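Local structure of enoyl-CoA hydratase, EchA12_1 (Mycobacterium marinum M, 3QRE) at residues A[151-156]-A[243-248]. The protein probably catalyses the hydration of enoyl-CoA thioesters in fatty acid metabolism. Numbering follows the deposited sequence.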
# COMPACT_ATOMS: atom_id res chain seq x y z
N MET A 151 12.70 -9.64 -1.95
CA MET A 151 13.51 -9.00 -3.01
C MET A 151 13.14 -9.52 -4.40
O MET A 151 13.42 -8.88 -5.44
CB MET A 151 15.04 -9.14 -2.77
CG MET A 151 15.54 -8.42 -1.54
SD MET A 151 15.14 -6.62 -1.53
CE MET A 151 15.78 -6.27 0.14
N CYS A 152 12.50 -10.68 -4.42
CA CYS A 152 12.05 -11.27 -5.67
C CYS A 152 10.92 -10.45 -6.30
O CYS A 152 10.24 -9.69 -5.63
CB CYS A 152 11.65 -12.74 -5.47
SG CYS A 152 13.05 -13.77 -4.94
N ASP A 153 10.73 -10.62 -7.60
CA ASP A 153 9.70 -9.87 -8.32
C ASP A 153 8.30 -10.31 -7.90
O ASP A 153 7.44 -9.47 -7.64
CB ASP A 153 9.90 -10.05 -9.83
CG ASP A 153 11.22 -9.48 -10.28
OD1 ASP A 153 11.28 -8.27 -10.46
OD2 ASP A 153 12.23 -10.19 -10.43
N VAL A 154 8.09 -11.63 -7.84
CA VAL A 154 6.77 -12.21 -7.58
C VAL A 154 6.91 -13.41 -6.67
O VAL A 154 7.87 -14.19 -6.81
CB VAL A 154 6.05 -12.61 -8.90
CG1 VAL A 154 4.66 -13.12 -8.62
CG2 VAL A 154 5.96 -11.41 -9.87
N ARG A 155 5.97 -13.53 -5.73
CA ARG A 155 5.96 -14.63 -4.76
C ARG A 155 4.68 -15.48 -4.80
O ARG A 155 3.55 -14.96 -4.72
CB ARG A 155 6.16 -14.07 -3.35
CG ARG A 155 7.59 -13.58 -3.03
CD ARG A 155 7.58 -12.54 -1.88
NE ARG A 155 6.90 -11.29 -2.28
CZ ARG A 155 7.41 -10.41 -3.14
NH1 ARG A 155 8.62 -10.59 -3.67
NH2 ARG A 155 6.72 -9.34 -3.46
N PHE A 156 4.86 -16.80 -4.90
CA PHE A 156 3.81 -17.77 -4.65
C PHE A 156 4.14 -18.48 -3.36
O PHE A 156 5.32 -18.69 -3.05
CB PHE A 156 3.70 -18.77 -5.79
CG PHE A 156 3.15 -18.18 -7.05
CD1 PHE A 156 1.79 -18.13 -7.26
CD2 PHE A 156 4.01 -17.64 -8.00
CE1 PHE A 156 1.27 -17.57 -8.42
CE2 PHE A 156 3.50 -17.06 -9.19
CZ PHE A 156 2.12 -17.02 -9.39
N VAL A 243 13.32 -3.52 -18.80
CA VAL A 243 12.79 -2.17 -18.76
C VAL A 243 11.78 -2.04 -17.64
O VAL A 243 11.81 -1.06 -16.85
CB VAL A 243 12.13 -1.83 -20.14
CG1 VAL A 243 11.06 -0.80 -20.01
CG2 VAL A 243 13.20 -1.39 -21.09
N ILE A 244 10.90 -3.03 -17.56
CA ILE A 244 9.88 -3.06 -16.51
C ILE A 244 10.54 -3.02 -15.13
O ILE A 244 10.19 -2.17 -14.30
CB ILE A 244 8.91 -4.25 -16.70
CG1 ILE A 244 7.98 -3.96 -17.89
CG2 ILE A 244 8.11 -4.53 -15.41
CD1 ILE A 244 7.30 -5.19 -18.48
N LYS A 245 11.51 -3.92 -14.88
CA LYS A 245 12.16 -3.95 -13.54
C LYS A 245 12.84 -2.60 -13.25
O LYS A 245 12.64 -2.03 -12.19
CB LYS A 245 13.16 -5.12 -13.38
CG LYS A 245 12.49 -6.42 -13.00
CD LYS A 245 13.47 -7.59 -12.80
CE LYS A 245 14.07 -7.57 -11.38
NZ LYS A 245 14.58 -8.91 -11.02
N ARG A 246 13.59 -2.08 -14.21
CA ARG A 246 14.23 -0.81 -14.04
C ARG A 246 13.20 0.32 -13.85
O ARG A 246 13.37 1.18 -12.98
CB ARG A 246 15.18 -0.56 -15.22
CG ARG A 246 15.84 0.78 -15.26
CD ARG A 246 17.00 0.92 -14.27
NE ARG A 246 17.49 2.30 -14.25
CZ ARG A 246 18.12 2.86 -13.21
NH1 ARG A 246 18.33 2.16 -12.10
NH2 ARG A 246 18.53 4.13 -13.29
N GLN A 247 12.10 0.29 -14.60
CA GLN A 247 11.09 1.35 -14.43
C GLN A 247 10.35 1.29 -13.10
O GLN A 247 10.06 2.35 -12.51
CB GLN A 247 10.09 1.43 -15.60
CG GLN A 247 10.69 1.93 -16.91
CD GLN A 247 11.32 3.32 -16.81
OE1 GLN A 247 12.52 3.49 -17.06
NE2 GLN A 247 10.51 4.31 -16.45
N VAL A 248 10.06 0.08 -12.63
CA VAL A 248 9.29 -0.08 -11.40
C VAL A 248 10.12 0.29 -10.17
O VAL A 248 9.68 1.13 -9.38
CB VAL A 248 8.63 -1.49 -11.29
CG1 VAL A 248 7.97 -1.70 -9.94
CG2 VAL A 248 7.59 -1.68 -12.42
O HOH W 1 13.39 -8.44 -7.95
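Lys245 reaches from helix 238-249 to Asp153, just ahead of strand 154-158, and the two side chains make a buried salt bridge. Lys245 NZ donates to Asp153 OD2 at 2.7 Å, meeting its syn lone pair. The side chains cross at about a right angle: the outer methylenes of the lysine run past OD1, with CD 3.3 Å from it, before the ammonium group arrives at OD2. A bend in the lysine chain at chi3 (84°) turns CE and NZ out of the line of the inner methylenes. Lys245 NZ also donates to the carbonyl oxygens of Val126 and Lys131, while Asp153 OD2 accepts a second bond, from the backbone N of Val133. The buried charges thus face each other with backbone polar groups completing their shells, an environment that probably keeps both ionised. In this crotonase-like fold, the bridge ties helix 238-249 to the start of strand 154-158, which runs between strands 133-137 and 214-216 in the six-stranded mixed sheet. Water 1 adds a second link, donating to Met151 O at 2.5 Å and accepting a weak bond from Lys245 NZ at 3.3 Å. Behind the aspartate, Arg155 NH1 donates to Cys152 O at 2.7 Å; the oxygen lies in the guanidinium plane, whereas the nitrogen stands 50° above the carbonyl plane. Arg155 NH1 also donates to Ala149 O in helix 144-151, and NE to Leu211 O.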